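PDB 3CLQ: uncharacterized protein from Enterococcus faecalis, which is of unknown function but, as a member of the AllG family, may act as a subunit of an oxamate carbamoyltransferase. Local coordinates for residues 189-194 / 305-310; 260-265 / 301-306; 382-387 / 399-404. All coordinates share one frame; numbering follows the deposited sequence.

Interaction 1: residues 189-194 / 305-310; sequences ECHNRN and GDSAIT
The imidazole of H191 reaches from the loop between helices 176-183 and 195-210 to the type I beta turn D306–I309, which leads into helix 309-313, and so joins two parts of the buried centre of the chain. CG stands anti to the backbone N (chi1 -169°), which carries the ring across to S307 and T310. Its NE2 comes to 3.2 Å from S307 OG, while CE1 is 3.3 Å from S307 O. The other half of the residue is packed by a methyl group: T310 CG2 lies 3.7 Å from H191 CB, the two side chains crossing at a slant, and it approaches the ring obliquely.

Beyond this first shell, E311 accepts a weak hydrogen bond from H191 ND1, and R262 gives another weak one to S307 OG. Side chains of M238 and T385 pack against S307 and H191, respectively.

The loop that presents the histidine is folded round the carboxylate of E189, which is buried and gripped by the backbone that follows it. OE2 takes the backbone N of N192 on its syn side and also the N192 side-chain amide, whose ND2 is hydrogen-bonded to N384 O as well. OE1 receives two further amides from opposite faces of the carboxylate plane: R193 N at 2.9 Å and H191 N at 2.6 Å, the latter with a nearly straight N-H...O angle of 168°.

Interaction 2: residues 260-265 / 301-306; sequences MCRNGV and GLDMGD
R262 and D303 form a salt bridge at the edge of a short antiparallel beta ladder, in which strand 304-305 adds a last strand to the sheet beside strand 257-263. The hydrogen bond within it runs from R262 NE to D303 OD2; the modelled separation of 2.5 Å is very short, and its exact length is doubtful. D303 OD1 lies 3.1 Å from R262 NH1, so both carboxylate oxygens sit beside the guanidinium, although the two planes are turned 71° from each other and the groups are far from coplanar. The pairing depends on the course of the arginine: CG sits between the backbone N and the carbonyl carbon (chi1 44°), and a bend at chi2 folds the chain back over the neighbouring strand.

Backbone hydrogen bonds define the register. R262 and G305 are the hydrogen-bonded pair, with G305 N to R262 O at 2.9 Å and R262 N to G305 O at 3.2 Å. The carbonyl of G305 is used twice, because R262 NH2 also donates to it at 2.7 Å, from the face of the carbonyl plane opposite to the backbone donor. Side chain and main chain of one residue therefore clasp a single oxygen. Past the ladder, G264 N makes a weak bond to D303 O.

At the turn end, side-chain carbons make van der Waals contacts with the backbone of G264: M304 CG lies 3.4 Å from G264 N, and L302 CD1 approaches G264 O. The turn itself is an Asx turn, N263 OD1 accepting from V265 N in its own carbonyl plane; the amide nitrogen of N263 is bonded to P51 O.

F267 of strand 266-271, the next strand of the sheet, packs against R262 and D303, while I383 and T385 of strand 383-388 also touch the arginine.

Interaction 3: residues 382-387 / 399-404; sequences VINTAI and AGLTNP
I383 and T402 lie side by side and point the same way from a two-stranded antiparallel hairpin, with I383 CG1 3.8 Å from T402 CG2. The threonine methyl is wedged between two residues of the facing strand, for it also meets T385 CG2 at 3.7 Å, these two side chains crossing at a slant. Both threonines hold CG2 between the backbone N and the carbonyl carbon, which turns the methyls toward each other and the hydroxyls elsewhere: T402 OG1 bonds to R286 O, and T385 OG1 donates to A386 O within its own strand.

The other face of the hairpin carries N384 and L401, with A386 and A399. There N384 crosses L401 obliquely, its amide ND2 lying 3.6 Å from L401 CA. Two further residues pack at the ends of the ladder. At one end V382 meets L401 at about a right angle, CG2 to L401 CD1 at 3.5 Å, the leucine chain being extended with CG anti to the backbone N (chi1 173°). At the other, I387 sets CG1 and CD1 against the backbone N of A399, CD1 at 3.4 Å.

Underneath, I383 with T402 and T385 with G400 are the hydrogen-bonded pairs. Three of their four bonds point nearly down the C=O axis; the shortest is T402 N to I383 O at 2.8 Å. Between them, N384 with L401 is a non-hydrogen-bonded pair. The strand axes run 135° apart, a marked departure from strictly antiparallel.

Around the hairpin, P404 packs on M260 of strand 257-263, V287 touches T385 and I387, and L401 makes a backbone hydrogen bond with I288.

How the interactions relate
From the N terminus, the chain first passes 189-194, which waits through 110 residues of helix, strand and loop until 305-310 closes interaction 1. Interaction 2 is nested within that span: strand 257-263 goes out, and the segment 301-306 returns to close a loop of 35 residues, sharing G305 and D306 with interaction 1. Interaction 3 follows in series, a local hairpin with only 11 residues between its segments. In space the three come together: the arginine of interaction 2 lies between the other two contacts, and the 189-194 loop is hydrogen-bonded to the hairpin. The loop before helix 195-210, the sheet edge and the hairpin thus converge.

Interaction 1: residues 189-194 / 305-310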
loop_
_atom_site.group_PDB
_atom_site.type_symbol
_atom_site.label_atom_id
_atom_site.label_comp_id
_atom_site.label_asym_id
_atom_site.label_seq_id
_atom_site.Cartn_x
_atom_site.Cartn_y
_atom_site.Cartn_z
ATOM N N GLU B 189 6.639 7.472 0.623
ATOM C CA GLU B 189 7.145 8.740 0.135
ATOM C C GLU B 189 8.219 8.464 -0.892
ATOM O O GLU B 189 8.834 9.388 -1.432
ATOM C CB GLU B 189 7.652 9.627 1.272
ATOM C CG GLU B 189 8.373 8.892 2.372
ATOM C CD GLU B 189 9.714 8.331 1.928
ATOM O OE1 GLU B 189 9.729 7.293 1.237
ATOM O OE2 GLU B 189 10.763 8.915 2.277
ATOM N N CYS B 190 8.441 7.179 -1.149
ATOM C CA CYS B 190 9.313 6.712 -2.238
ATOM C C CYS B 190 10.802 7.036 -2.099
ATOM O O CYS B 190 11.520 7.070 -3.069
ATOM C CB CYS B 190 8.776 7.158 -3.615
ATOM S SG CYS B 190 7.130 6.432 -4.074
ATOM N N HIS B 191 11.258 7.263 -0.880
ATOM C CA HIS B 191 12.678 7.371 -0.597
ATOM C C HIS B 191 12.971 6.396 0.552
ATOM O O HIS B 191 13.592 5.351 0.345
ATOM C CB HIS B 191 13.014 8.801 -0.192
ATOM C CG HIS B 191 14.477 9.090 -0.121
ATOM N ND1 HIS B 191 15.012 10.307 -0.493
ATOM C CD2 HIS B 191 15.521 8.333 0.300
ATOM C CE1 HIS B 191 16.321 10.285 -0.310
ATOM N NE2 HIS B 191 16.656 9.098 0.170
ATOM N N ASN B 192 12.484 6.729 1.750
ATOM C CA ASN B 192 12.727 5.935 2.955
ATOM C C ASN B 192 11.729 4.797 3.190
ATOM O O ASN B 192 12.108 3.711 3.618
ATOM C CB ASN B 192 12.727 6.853 4.159
ATOM C CG ASN B 192 13.805 7.919 4.066
ATOM O OD1 ASN B 192 14.998 7.607 4.206
ATOM N ND2 ASN B 192 13.401 9.188 3.820
ATOM N N ARG B 193 10.449 5.053 2.920
ATOM C CA ARG B 193 9.423 4.036 3.069
ATOM C C ARG B 193 8.895 3.671 1.671
ATOM O O ARG B 193 8.343 4.519 0.968
ATOM C CB ARG B 193 8.331 4.490 4.052
ATOM C CG ARG B 193 6.930 4.000 3.749
ATOM C CD ARG B 193 5.919 4.184 4.884
ATOM N NE ARG B 193 6.147 3.166 5.896
ATOM C CZ ARG B 193 5.306 2.193 6.246
ATOM N NH1 ARG B 193 4.119 2.079 5.693
ATOM N NH2 ARG B 193 5.668 1.343 7.185
ATOM N N ASN B 194 9.089 2.410 1.275
ATOM C CA ASN B 194 8.831 1.968 -0.096
ATOM C C ASN B 194 7.943 0.742 -0.147
ATOM O O ASN B 194 7.816 0.103 -1.202
ATOM C CB ASN B 194 10.157 1.653 -0.829
ATOM C CG ASN B 194 10.932 2.906 -1.215
ATOM O OD1 ASN B 194 10.400 3.786 -1.910
ATOM N ND2 ASN B 194 12.184 2.996 -0.776
ATOM N N GLY B 305 24.606 9.118 -1.995
ATOM C CA GLY B 305 23.691 8.385 -2.866
ATOM C C GLY B 305 23.000 9.254 -3.903
ATOM O O GLY B 305 23.054 10.472 -3.825
ATOM N N ASP B 306 22.342 8.646 -4.880
ATOM C CA ASP B 306 21.626 9.450 -5.851
ATOM C C ASP B 306 20.144 9.607 -5.489
ATOM O O ASP B 306 19.381 10.273 -6.192
ATOM C CB ASP B 306 21.803 8.882 -7.253
ATOM C CG ASP B 306 23.176 9.161 -7.826
ATOM O OD1 ASP B 306 23.629 8.339 -8.649
ATOM O OD2 ASP B 306 23.818 10.181 -7.454
ATOM N N SER B 307 19.761 9.024 -4.356
ATOM C CA SER B 307 18.360 8.920 -3.973
ATOM C C SER B 307 17.694 10.261 -3.792
ATOM O O SER B 307 16.488 10.321 -3.639
ATOM C CB SER B 307 18.226 8.116 -2.679
ATOM O OG SER B 307 19.213 8.529 -1.744
ATOM N N ALA B 308 18.475 11.329 -3.785
ATOM C CA ALA B 308 17.948 12.654 -3.525
ATOM C C ALA B 308 17.294 13.217 -4.773
ATOM O O ALA B 308 16.801 14.336 -4.770
ATOM C CB ALA B 308 19.063 13.575 -3.052
ATOM N N ILE B 309 17.291 12.441 -5.849
ATOM C CA ILE B 309 16.663 12.882 -7.083
ATOM C C ILE B 309 15.167 12.887 -6.797
ATOM O O ILE B 309 14.368 13.605 -7.387
ATOM C CB ILE B 309 16.987 11.915 -8.247
ATOM C CG1 ILE B 309 16.514 12.502 -9.574
ATOM C CG2 ILE B 309 16.424 10.500 -7.994
ATOM C CD1 ILE B 309 17.490 13.481 -10.155
ATOM N N THR B 310 14.826 12.030 -5.870
ATOM C CA THR B 310 13.510 11.883 -5.341
ATOM C C THR B 310 12.912 13.211 -4.798
ATOM O O THR B 310 11.848 13.652 -5.222
ATOM C CB THR B 310 13.613 10.765 -4.281
ATOM O OG1 THR B 310 13.535 9.487 -4.949
ATOM C CG2 THR B 310 12.568 10.871 -3.253
#

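Interaction 2: residues 260-265 / 301-306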
loop_
_atom_site.group_PDB
_atom_site.type_symbol
_atom_site.label_atom_id
_atom_site.label_comp_id
_atom_site.label_asym_id
_atom_site.label_seq_id
_atom_site.Cartn_x
_atom_site.Cartn_y
_atom_site.Cartn_z
HETATM N N MSE B 260 20.049 16.402 -7.633
HETATM C CA MSE B 260 20.719 16.574 -6.363
HETATM C C MSE B 260 21.308 15.222 -6.068
HETATM O O MSE B 260 20.602 14.213 -6.136
HETATM C CB MSE B 260 19.773 17.024 -5.250
HETATM C CG MSE B 260 19.342 18.471 -5.366
HETATM SE SE MSE B 260 18.340 19.171 -3.806
HETATM C CE MSE B 260 17.049 17.686 -3.746
ATOM N N CYS B 261 22.604 15.188 -5.776
ATOM C CA CYS B 261 23.261 13.918 -5.524
ATOM C C CYS B 261 24.507 14.102 -4.694
ATOM O O CYS B 261 25.023 15.212 -4.557
ATOM C CB CYS B 261 23.598 13.203 -6.830
ATOM S SG CYS B 261 24.724 14.126 -7.867
ATOM N N ARG B 262 24.982 13.001 -4.127
ATOM C CA ARG B 262 26.132 13.052 -3.248
ATOM C C ARG B 262 26.906 11.743 -3.337
ATOM O O ARG B 262 26.344 10.709 -3.701
ATOM C CB ARG B 262 25.700 13.345 -1.810
ATOM C CG ARG B 262 24.518 12.563 -1.373
ATOM C CD ARG B 262 23.227 13.312 -1.624
ATOM N NE ARG B 262 22.228 12.922 -0.637
ATOM C CZ ARG B 262 21.366 11.916 -0.795
ATOM N NH1 ARG B 262 20.508 11.613 0.171
ATOM N NH2 ARG B 262 21.360 11.208 -1.914
ATOM N N ASN B 263 28.201 11.813 -3.029
ATOM C CA ASN B 263 29.104 10.663 -3.116
ATOM C C ASN B 263 29.861 10.399 -1.816
ATOM O O ASN B 263 30.950 9.839 -1.838
ATOM C CB ASN B 263 30.104 10.829 -4.278
ATOM C CG ASN B 263 30.957 12.076 -4.146
ATOM O OD1 ASN B 263 31.209 12.561 -3.046
ATOM N ND2 ASN B 263 31.398 12.606 -5.273
ATOM N N GLY B 264 29.293 10.818 -0.689
ATOM C CA GLY B 264 29.883 10.536 0.605
ATOM C C GLY B 264 30.935 11.552 0.975
ATOM O O GLY B 264 31.437 11.548 2.105
ATOM N N VAL B 265 31.286 12.418 0.027
ATOM C CA VAL B 265 32.270 13.458 0.276
ATOM C C VAL B 265 31.719 14.816 -0.167
ATOM O O VAL B 265 31.879 15.814 0.534
ATOM C CB VAL B 265 33.611 13.161 -0.461
ATOM C CG1 VAL B 265 34.639 14.244 -0.191
ATOM C CG2 VAL B 265 34.177 11.807 -0.060
ATOM N N GLY B 301 28.558 8.241 8.293
ATOM C CA GLY B 301 29.279 8.864 7.198
ATOM C C GLY B 301 28.539 10.100 6.732
ATOM O O GLY B 301 27.404 10.356 7.154
ATOM N N LEU B 302 29.170 10.876 5.857
ATOM C CA LEU B 302 28.489 11.997 5.208
ATOM C C LEU B 302 27.461 11.512 4.155
ATOM O O LEU B 302 27.647 10.481 3.504
ATOM C CB LEU B 302 29.505 12.957 4.569
ATOM C CG LEU B 302 30.679 13.449 5.431
ATOM C CD1 LEU B 302 32.002 13.282 4.701
ATOM C CD2 LEU B 302 30.504 14.888 5.892
ATOM N N ASP B 303 26.374 12.267 4.021
ATOM C CA ASP B 303 25.372 12.096 2.982
ATOM C C ASP B 303 25.904 11.441 1.701
ATOM O O ASP B 303 26.834 11.933 1.079
ATOM C CB ASP B 303 24.800 13.476 2.662
ATOM C CG ASP B 303 23.443 13.414 1.990
ATOM O OD1 ASP B 303 22.625 12.486 2.285
ATOM O OD2 ASP B 303 23.191 14.326 1.165
HETATM N N MSE B 304 25.289 10.338 1.289
HETATM C CA MSE B 304 25.764 9.628 0.099
HETATM C C MSE B 304 24.641 8.924 -0.680
HETATM O O MSE B 304 23.833 8.214 -0.095
HETATM C CB MSE B 304 26.836 8.611 0.502
HETATM C CG MSE B 304 27.535 7.910 -0.666
HETATM SE SE MSE B 304 28.666 6.395 -0.093
HETATM C CE MSE B 304 27.298 5.435 0.938
ATOM N N GLY B 305 24.606 9.118 -1.995
ATOM C CA GLY B 305 23.691 8.385 -2.866
ATOM C C GLY B 305 23.000 9.254 -3.903
ATOM O O GLY B 305 23.054 10.472 -3.825
ATOM N N ASP B 306 22.342 8.646 -4.880
ATOM C CA ASP B 306 21.626 9.450 -5.851
ATOM C C ASP B 306 20.144 9.607 -5.489
ATOM O O ASP B 306 19.381 10.273 -6.192
ATOM C CB ASP B 306 21.803 8.882 -7.253
ATOM C CG ASP B 306 23.176 9.161 -7.826
ATOM O OD1 ASP B 306 23.629 8.339 -8.649
ATOM O OD2 ASP B 306 23.818 10.181 -7.454
#

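Interaction 3: residues 382-387 / 399-404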
loop_
_atom_site.group_PDB
_atom_site.type_symbol
_atom_site.label_atom_id
_atom_site.label_comp_id
_atom_site.label_asym_id
_atom_site.label_seq_id
_atom_site.Cartn_x
_atom_site.Cartn_y
_atom_site.Cartn_z
ATOM N N VAL B 382 14.821 20.232 2.045
ATOM C CA VAL B 382 14.938 19.282 3.128
ATOM C C VAL B 382 14.990 17.917 2.488
ATOM O O VAL B 382 14.164 17.609 1.639
ATOM C CB VAL B 382 13.690 19.322 4.020
ATOM C CG1 VAL B 382 12.512 18.596 3.335
ATOM C CG2 VAL B 382 13.985 18.696 5.347
ATOM N N ILE B 383 15.959 17.094 2.859
ATOM C CA ILE B 383 15.936 15.724 2.375
ATOM C C ILE B 383 16.014 14.726 3.516
ATOM O O ILE B 383 16.793 14.889 4.439
ATOM C CB ILE B 383 16.989 15.467 1.297
ATOM C CG1 ILE B 383 17.768 14.211 1.598
ATOM C CG2 ILE B 383 17.975 16.612 1.167
ATOM C CD1 ILE B 383 18.893 14.057 0.648
ATOM N N ASN B 384 15.156 13.718 3.482
ATOM C CA ASN B 384 15.200 12.655 4.475
ATOM C C ASN B 384 15.914 11.489 3.821
ATOM O O ASN B 384 15.588 11.099 2.698
ATOM C CB ASN B 384 13.783 12.219 4.882
ATOM C CG ASN B 384 13.067 13.217 5.837
ATOM O OD1 ASN B 384 11.816 13.288 5.849
ATOM N ND2 ASN B 384 13.839 13.944 6.659
ATOM N N THR B 385 16.889 10.924 4.509
ATOM C CA THR B 385 17.703 9.876 3.922
ATOM C C THR B 385 18.206 8.952 5.022
ATOM O O THR B 385 18.143 9.295 6.218
ATOM C CB THR B 385 18.902 10.473 3.151
ATOM O OG1 THR B 385 19.876 9.454 2.920
ATOM C CG2 THR B 385 19.581 11.568 3.957
ATOM N N ALA B 386 18.689 7.777 4.624
ATOM C CA ALA B 386 19.277 6.836 5.572
ATOM C C ALA B 386 20.648 7.316 6.042
ATOM O O ALA B 386 21.414 7.874 5.248
ATOM C CB ALA B 386 19.398 5.451 4.939
ATOM N N ILE B 387 20.960 7.105 7.322
ATOM C CA ILE B 387 22.334 7.317 7.792
ATOM C C ILE B 387 23.152 6.012 7.736
ATOM O O ILE B 387 22.705 4.951 8.174
ATOM C CB ILE B 387 22.401 8.065 9.159
ATOM C CG1 ILE B 387 21.909 7.209 10.303
ATOM C CG2 ILE B 387 21.482 9.279 9.164
ATOM C CD1 ILE B 387 21.503 8.052 11.483
ATOM N N ALA B 399 18.441 6.811 10.548
ATOM C CA ALA B 399 17.994 7.743 9.496
ATOM C C ALA B 399 17.599 9.104 10.027
ATOM O O ALA B 399 17.371 9.274 11.243
ATOM C CB ALA B 399 16.841 7.171 8.711
ATOM N N GLY B 400 17.503 10.075 9.119
ATOM C CA GLY B 400 17.255 11.433 9.572
ATOM C C GLY B 400 17.222 12.482 8.491
ATOM O O GLY B 400 17.294 12.138 7.328
ATOM N N LEU B 401 17.131 13.750 8.904
ATOM C CA LEU B 401 17.050 14.918 8.016
ATOM C C LEU B 401 18.422 15.548 7.661
ATOM O O LEU B 401 19.298 15.738 8.519
ATOM C CB LEU B 401 16.143 15.973 8.659
ATOM C CG LEU B 401 15.949 17.387 8.084
ATOM C CD1 LEU B 401 14.681 18.007 8.664
ATOM C CD2 LEU B 401 17.126 18.318 8.375
ATOM N N THR B 402 18.600 15.889 6.397
ATOM C CA THR B 402 19.808 16.560 5.979
ATOM C C THR B 402 19.503 17.685 4.964
ATOM O O THR B 402 18.357 17.880 4.555
ATOM C CB THR B 402 20.833 15.532 5.439
ATOM O OG1 THR B 402 22.150 16.086 5.503
ATOM C CG2 THR B 402 20.525 15.108 4.015
ATOM N N ASN B 403 20.502 18.459 4.576
ATOM C CA ASN B 403 20.273 19.452 3.527
ATOM C C ASN B 403 21.452 19.498 2.551
ATOM O O ASN B 403 22.529 18.977 2.848
ATOM C CB ASN B 403 19.999 20.854 4.118
ATOM C CG ASN B 403 18.910 20.850 5.220
ATOM O OD1 ASN B 403 19.154 20.436 6.355
ATOM N ND2 ASN B 403 17.723 21.347 4.888
ATOM N N PRO B 404 21.248 20.087 1.367
ATOM C CA PRO B 404 22.418 20.409 0.570
ATOM C C PRO B 404 23.090 21.574 1.265
ATOM O O PRO B 404 22.467 22.197 2.116
ATOM C CB PRO B 404 21.824 20.866 -0.770
ATOM C CG PRO B 404 20.406 20.480 -0.744
ATOM C CD PRO B 404 19.996 20.466 0.692
#